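Local coordinates for adenosine monophosphate-protein transferase vopS (Vibrio parahaemolyticus, PDB 3LET) that transfers AMP from ATP to a threonine of host Rho GTPases, blocking their binding to downstream effectors and so actin assembly in infected cells, at residues A[159-162]-A[163-167]; A[180-184]-A[185-189]; A[204-207]-A[208-211]. All coordinates share one frame; numbering follows the deposited sequence.

Contact 1: A[159-162]-A[163-167]; sequences AFNK and AGVTN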
loop_
_atom_site.group_PDB
_atom_site.type_symbol
_atom_site.label_atom_id
_atom_site.label_comp_id
_atom_site.label_asym_id
_atom_site.label_seq_id
_atom_site.Cartn_x
_atom_site.Cartn_y
_atom_site.Cartn_z
ATOM N N ALA A 159 -4.415 -15.305 29.446
ATOM C CA ALA A 159 -3.434 -14.399 28.862
ATOM C C ALA A 159 -4.056 -13.037 28.501
ATOM O O ALA A 159 -3.386 -12.005 28.565
ATOM C CB ALA A 159 -2.815 -15.039 27.635
ATOM N N PHE A 160 -5.335 -13.030 28.124
ATOM C CA PHE A 160 -5.985 -11.792 27.663
ATOM C C PHE A 160 -7.345 -11.523 28.311
ATOM O O PHE A 160 -7.854 -10.410 28.261
ATOM C CB PHE A 160 -6.151 -11.831 26.135
ATOM C CG PHE A 160 -7.141 -12.863 25.664
ATOM C CD1 PHE A 160 -8.482 -12.516 25.432
ATOM C CD2 PHE A 160 -6.752 -14.169 25.463
ATOM C CE1 PHE A 160 -9.407 -13.474 24.991
ATOM C CE2 PHE A 160 -7.671 -15.144 25.031
ATOM C CZ PHE A 160 -8.997 -14.793 24.799
ATOM N N ASN A 161 -7.928 -12.530 28.937
ATOM C CA ASN A 161 -9.287 -12.397 29.468
ATOM C C ASN A 161 -9.299 -12.816 30.919
ATOM O O ASN A 161 -9.850 -13.862 31.277
ATOM C CB ASN A 161 -10.245 -13.254 28.651
ATOM C CG ASN A 161 -11.677 -13.191 29.151
ATOM O OD1 ASN A 161 -12.063 -12.286 29.906
ATOM N ND2 ASN A 161 -12.473 -14.174 28.751
ATOM N N LYS A 162 -8.657 -12.007 31.748
ATOM C CA LYS A 162 -8.554 -12.330 33.157
ATOM C C LYS A 162 -9.946 -12.284 33.768
ATOM O O LYS A 162 -10.335 -13.189 34.506
ATOM C CB LYS A 162 -7.616 -11.358 33.868
ATOM C CG LYS A 162 -7.412 -11.682 35.340
ATOM C CD LYS A 162 -6.426 -10.729 35.997
ATOM C CE LYS A 162 -6.856 -9.281 35.830
ATOM N NZ LYS A 162 -5.914 -8.340 36.488
ATOM N N ALA A 163 -10.699 -11.237 33.436
ATOM C CA ALA A 163 -12.069 -11.083 33.938
ATOM C C ALA A 163 -12.944 -12.306 33.655
ATOM O O ALA A 163 -13.942 -12.520 34.321
ATOM C CB ALA A 163 -12.715 -9.834 33.357
ATOM N N GLY A 164 -12.580 -13.103 32.659
ATOM C CA GLY A 164 -13.320 -14.318 32.367
ATOM C C GLY A 164 -14.678 -14.129 31.702
ATOM O O GLY A 164 -15.567 -14.974 31.868
ATOM N N VAL A 165 -14.873 -13.053 30.942
ATOM C CA VAL A 165 -16.149 -12.908 30.210
ATOM C C VAL A 165 -16.324 -14.067 29.231
ATOM O O VAL A 165 -15.331 -14.607 28.716
ATOM C CB VAL A 165 -16.216 -11.600 29.395
ATOM C CG1 VAL A 165 -16.130 -10.387 30.304
ATOM C CG2 VAL A 165 -15.104 -11.570 28.364
ATOM N N THR A 166 -17.582 -14.426 28.952
ATOM C CA THR A 166 -17.893 -15.529 28.054
ATOM C C THR A 166 -18.408 -15.107 26.667
ATOM O O THR A 166 -18.334 -15.884 25.733
ATOM C CB THR A 166 -19.006 -16.451 28.652
ATOM O OG1 THR A 166 -20.166 -15.659 28.941
ATOM C CG2 THR A 166 -18.547 -17.128 29.902
ATOM N N ASN A 167 -18.972 -13.903 26.541
ATOM C CA ASN A 167 -19.590 -13.457 25.287
ATOM C C ASN A 167 -18.469 -13.209 24.245
ATOM O O ASN A 167 -17.405 -12.688 24.585
ATOM C CB ASN A 167 -20.474 -12.224 25.597
ATOM C CG ASN A 167 -20.595 -11.225 24.444
ATOM O OD1 ASN A 167 -19.626 -10.597 24.061
ATOM N ND2 ASN A 167 -21.824 -11.016 23.948
#

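Contact 2: A[180-184]-A[185-189]; sequences SNSKG and NDAEN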
loop_
_atom_site.group_PDB
_atom_site.type_symbol
_atom_site.label_atom_id
_atom_site.label_comp_id
_atom_site.label_asym_id
_atom_site.label_seq_id
_atom_site.Cartn_x
_atom_site.Cartn_y
_atom_site.Cartn_z
ATOM N N SER A 180 -2.616 -4.883 21.898
ATOM C CA SER A 180 -2.179 -3.504 21.641
ATOM C C SER A 180 -1.748 -2.811 22.930
ATOM O O SER A 180 -1.407 -1.616 22.908
ATOM C CB SER A 180 -3.323 -2.659 21.036
ATOM O OG SER A 180 -4.125 -3.401 20.134
ATOM N N ASN A 181 -1.783 -3.528 24.052
ATOM C CA ASN A 181 -1.505 -2.901 25.354
ATOM C C ASN A 181 -2.319 -1.598 25.501
ATOM O O ASN A 181 -1.804 -0.562 25.936
ATOM C CB ASN A 181 0.002 -2.607 25.481
ATOM C CG ASN A 181 0.413 -2.184 26.885
ATOM O OD1 ASN A 181 -0.185 -2.613 27.878
ATOM N ND2 ASN A 181 1.478 -1.364 26.974
ATOM N N SER A 182 -3.581 -1.655 25.089
ATOM C CA SER A 182 -4.429 -0.486 25.032
ATOM C C SER A 182 -5.139 -0.223 26.366
ATOM O O SER A 182 -5.512 -1.153 27.069
ATOM C CB SER A 182 -5.453 -0.670 23.916
ATOM O OG SER A 182 -6.409 0.360 23.923
ATOM N N LYS A 183 -5.321 1.049 26.681
ATOM C CA LYS A 183 -5.793 1.467 27.999
ATOM C C LYS A 183 -6.860 2.513 27.894
ATOM O O LYS A 183 -7.004 3.197 26.872
ATOM C CB LYS A 183 -4.637 2.056 28.832
ATOM C CG LYS A 183 -3.406 1.191 28.883
ATOM C CD LYS A 183 -3.585 -0.017 29.786
ATOM C CE LYS A 183 -2.276 -0.791 29.875
ATOM N NZ LYS A 183 -2.451 -2.255 30.071
ATOM N N GLY A 184 -7.624 2.636 28.971
ATOM C CA GLY A 184 -8.532 3.747 29.144
ATOM C C GLY A 184 -9.376 4.001 27.931
ATOM O O GLY A 184 -9.975 3.100 27.345
ATOM N N ASN A 185 -9.414 5.253 27.533
ATOM C CA ASN A 185 -10.262 5.673 26.434
ATOM C C ASN A 185 -9.957 4.961 25.098
ATOM O O ASN A 185 -10.857 4.673 24.309
ATOM C CB ASN A 185 -10.131 7.190 26.305
ATOM C CG ASN A 185 -10.603 7.698 24.983
ATOM O OD1 ASN A 185 -9.799 8.097 24.141
ATOM N ND2 ASN A 185 -11.912 7.673 24.772
ATOM N N ASP A 186 -8.685 4.678 24.856
ATOM C CA ASP A 186 -8.241 3.965 23.648
ATOM C C ASP A 186 -8.864 2.559 23.634
ATOM O O ASP A 186 -9.376 2.079 22.611
ATOM C CB ASP A 186 -6.706 3.901 23.683
ATOM C CG ASP A 186 -6.094 3.151 22.502
ATOM O OD1 ASP A 186 -6.605 3.265 21.371
ATOM O OD2 ASP A 186 -5.048 2.487 22.707
ATOM N N ALA A 187 -8.852 1.897 24.783
ATOM C CA ALA A 187 -9.426 0.548 24.856
ATOM C C ALA A 187 -10.937 0.588 24.663
ATOM O O ALA A 187 -11.517 -0.294 24.039
ATOM C CB ALA A 187 -9.083 -0.109 26.213
ATOM N N GLU A 188 -11.594 1.596 25.232
ATOM C CA GLU A 188 -13.019 1.753 25.019
ATOM C C GLU A 188 -13.368 1.958 23.544
ATOM O O GLU A 188 -14.404 1.484 23.067
ATOM C CB GLU A 188 -13.552 2.957 25.820
ATOM C CG GLU A 188 -13.506 2.773 27.305
ATOM C CD GLU A 188 -14.214 3.897 28.023
ATOM O OE1 GLU A 188 -14.149 5.044 27.527
ATOM O OE2 GLU A 188 -14.840 3.632 29.070
ATOM N N ASN A 189 -12.514 2.664 22.823
ATOM C CA ASN A 189 -12.750 2.907 21.393
ATOM C C ASN A 189 -12.655 1.588 20.616
ATOM O O ASN A 189 -13.470 1.297 19.743
ATOM C CB ASN A 189 -11.712 3.898 20.848
ATOM C CG ASN A 189 -11.949 4.261 19.383
ATOM O OD1 ASN A 189 -13.059 4.606 18.989
ATOM N ND2 ASN A 189 -10.886 4.219 18.584
HETATM O O HOH W 1 -3.734 3.021 25.039
#

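Contact 3: A[204-207]-A[208-211]; sequences LLNM and DNLK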
loop_
_atom_site.group_PDB
_atom_site.type_symbol
_atom_site.label_atom_id
_atom_site.label_comp_id
_atom_site.label_asym_id
_atom_site.label_seq_id
_atom_site.Cartn_x
_atom_site.Cartn_y
_atom_site.Cartn_z
ATOM N N LEU A 204 -15.849 -5.636 4.337
ATOM C CA LEU A 204 -14.445 -5.543 4.686
ATOM C C LEU A 204 -13.546 -5.656 3.459
ATOM O O LEU A 204 -12.380 -5.260 3.510
ATOM C CB LEU A 204 -14.075 -6.668 5.665
ATOM C CG LEU A 204 -14.950 -6.718 6.928
ATOM C CD1 LEU A 204 -14.474 -7.820 7.841
ATOM C CD2 LEU A 204 -14.917 -5.356 7.636
ATOM N N LEU A 205 -14.069 -6.193 2.363
ATOM C CA LEU A 205 -13.235 -6.417 1.180
ATOM C C LEU A 205 -13.322 -5.188 0.295
ATOM O O LEU A 205 -13.758 -5.244 -0.868
ATOM C CB LEU A 205 -13.720 -7.650 0.416
ATOM C CG LEU A 205 -13.699 -8.890 1.318
ATOM C CD1 LEU A 205 -14.095 -10.141 0.520
ATOM C CD2 LEU A 205 -12.361 -9.089 1.968
ATOM N N ASN A 206 -12.960 -4.060 0.887
ATOM C CA ASN A 206 -13.168 -2.769 0.259
ATOM C C ASN A 206 -12.160 -1.839 0.929
ATOM O O ASN A 206 -12.286 -1.550 2.116
ATOM C CB ASN A 206 -14.623 -2.337 0.474
ATOM C CG ASN A 206 -14.913 -0.958 -0.073
ATOM O OD1 ASN A 206 -14.149 -0.031 0.156
ATOM N ND2 ASN A 206 -16.019 -0.819 -0.806
ATOM N N MET A 207 -11.136 -1.380 0.191
ATOM C CA MET A 207 -10.038 -0.666 0.843
ATOM C C MET A 207 -10.523 0.677 1.389
ATOM O O MET A 207 -10.026 1.140 2.430
ATOM C CB MET A 207 -8.860 -0.479 -0.147
ATOM C CG MET A 207 -7.608 0.122 0.453
ATOM S SD MET A 207 -6.929 -0.932 1.750
ATOM C CE MET A 207 -5.608 0.102 2.371
ATOM N N ASP A 208 -11.471 1.310 0.709
ATOM C CA ASP A 208 -12.004 2.580 1.214
ATOM C C ASP A 208 -12.638 2.351 2.593
ATOM O O ASP A 208 -12.441 3.137 3.525
ATOM C CB ASP A 208 -13.067 3.141 0.283
ATOM C CG ASP A 208 -12.480 3.889 -0.899
ATOM O OD1 ASP A 208 -11.279 4.206 -0.866
ATOM O OD2 ASP A 208 -13.233 4.174 -1.859
ATOM N N ASN A 209 -13.402 1.278 2.722
ATOM C CA ASN A 209 -14.025 0.975 4.013
ATOM C C ASN A 209 -12.969 0.718 5.079
ATOM O O ASN A 209 -13.128 1.104 6.235
ATOM C CB ASN A 209 -14.954 -0.235 3.917
ATOM C CG ASN A 209 -16.233 0.067 3.153
ATOM O OD1 ASN A 209 -16.521 1.214 2.808
ATOM N ND2 ASN A 209 -17.000 -0.972 2.868
ATOM N N LEU A 210 -11.902 0.028 4.704
ATOM C CA LEU A 210 -10.836 -0.248 5.673
ATOM C C LEU A 210 -10.113 1.038 6.073
ATOM O O LEU A 210 -9.685 1.197 7.215
ATOM C CB LEU A 210 -9.806 -1.230 5.123
ATOM C CG LEU A 210 -10.261 -2.654 4.836
ATOM C CD1 LEU A 210 -9.017 -3.557 4.708
ATOM C CD2 LEU A 210 -11.160 -3.163 5.933
ATOM N N LYS A 211 -9.943 1.960 5.143
ATOM C CA LYS A 211 -9.255 3.209 5.514
ATOM C C LYS A 211 -10.123 4.006 6.493
ATOM O O LYS A 211 -9.611 4.661 7.404
ATOM C CB LYS A 211 -8.940 4.039 4.269
ATOM C CG LYS A 211 -7.832 3.360 3.432
ATOM C CD LYS A 211 -7.668 4.024 2.063
ATOM C CE LYS A 211 -7.004 5.379 2.200
ATOM N NZ LYS A 211 -6.354 5.802 0.930
#

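Contact 1: A[159-162]-A[163-167]
Asn161 reaches across the turn 161-164 and binds the backbone of Val165 with both ends of its amide. The contact is local, in the loop between helix 157-160 and helix 168-179. Phe160 precedes it. Its ring packs on Ala174 of helix 168-179 and meets Trp175 edge-to-face.

Asn161 carries most of the contact. Its CG lies anti to the backbone N (chi1 179°), beside the carbonyl carbon, which directs the amide along the chain toward Val165. ND2 of Asn161 donates to O of Val165 over 2.9 Å. This bond lies in the carbonyl plane, on a lone pair, and O of Val165 sits close to the amide plane of Asn161. OD1 of Asn161 accepts a weaker bond from N of Val165 at 3.1 Å, with an N-H...O angle of 134°. The main chain adds a bond of 3.2 Å from N of Gly164 to O of Asn161, closing a type I beta turn with Lys162 and Ala163 at its corners. Its donor stands above the carbonyl plane. CG2 of Val165 lies 3.5 Å from OD1 of Asn161.

The lysine chain is poorly ordered. Gly164 closes the turn in a positive-phi conformation that glycine adopts readily.

ND2 of Asn161 also binds OE1 of Glu157, one helical turn back. Two acceptors at ND2 thus identify the nitrogen end of the amide, and the weak bond at OD1 gives lesser support. Together they restrict its rotation. A buried polar group thus ties the end of helix 157-160 to the loop.

Contact 2: A[180-184]-A[185-189]
The backbone of Lys183 and Gly184 runs directly into the first turn of helix 184-199, where N of Ala187 bonds to O of Lys183 at 3.1 Å and N of Glu188 bonds to O of Gly184 at 3.1 Å. The second bond is the more nearly aligned with its carbonyl, at a C=O...N angle of 161°. In the first, the donor stands well above the carbonyl plane.

Ser182 points its side chain at this turn. A chi1 of 173° swings its OG away from its own N-H, and OG reaches OD2 of Asp186 at 2.8 Å, a weak hydrogen bond. CB of Ala187 lies 3.6 Å from the same OG. The segment joins two successive helices: a Schellman motif at Asn181 ends helix 168-179, and helix 184-199 starts a few residues later. NZ of Lys183 turns back to OD1 of Asn181 at 3.2 Å, within the linker.

A water donates to OD2 of Asp186 at 2.7 Å and accepts from N of Lys183 at 3.0 Å. OD2 also forms a salt bridge with Arg283. It is therefore held by three partners: Arg283, the water and, weakly, OG of Ser182. CG of Glu188 lies 3.5 Å from O of Gly184.

Contact 3: A[204-207]-A[208-211]
N of Leu210 bonds to O of Asn206 at 3.1 Å and N of Lys211 to O of Met207 at 2.8 Å, as the chain winds into helix 207-217. Asn206 is the N-cap of this helix. Its OD1 accepts from N of Asn209 at 3.0 Å, with a fairly straight N-H...O angle of 162°. The donor sits above the amide plane of Asn206. With chi1 at 176° the amide is turned away from its own N-H and reaches the first turn of the helix. Just before the cap, Leu205 is the centre of an inverse gamma turn.

The amides of Asn206 and Asn209 are stacked, their planes 6° apart. Their CG atoms are 3.6 Å from each other. ND2 of Asn209 also donates to O of Asp203, just before the segment, which helps hold the Asn209 amide against that of Asn206.

Met207 and Leu210 are buried. SD of Met207 lies 4.4 Å from CB of Leu210, and both side chains touch Phe277. Leu204 and Leu210 also meet Leu288 of helix 281-295, so the start of helix 207-217 is packed into the Fic domain core. N of Met207 makes a hydrogen bond to OE2 of Glu250 in helix 238-255. Lys211 folds its aliphatic part past Met207, with CG 3.3 Å from O of Met207. CD2 of Leu210 rests 3.4 Å from O of Leu204.

Overall arrangement
The three contacts follow one another along the chain, and each involves a helix end. Contacts 1 and 2 flank helix 168-179, with centres about 16 Å apart and nearest atoms about 9 Å apart. Helix 184-199 runs from contact 2 toward contact 3, whose centre is about 23 Å from that of contact 2. Contacts 1 and 3 are about 30 Å apart between centres. Contact 1 is away from the probable ATP site. Contacts 2 and 3 are nearer to it: the side chain of Asp186 is about 10 Å from Gly280, and that of Met207 about 8 Å from that of Asn281, both inferred ATP-binding residues.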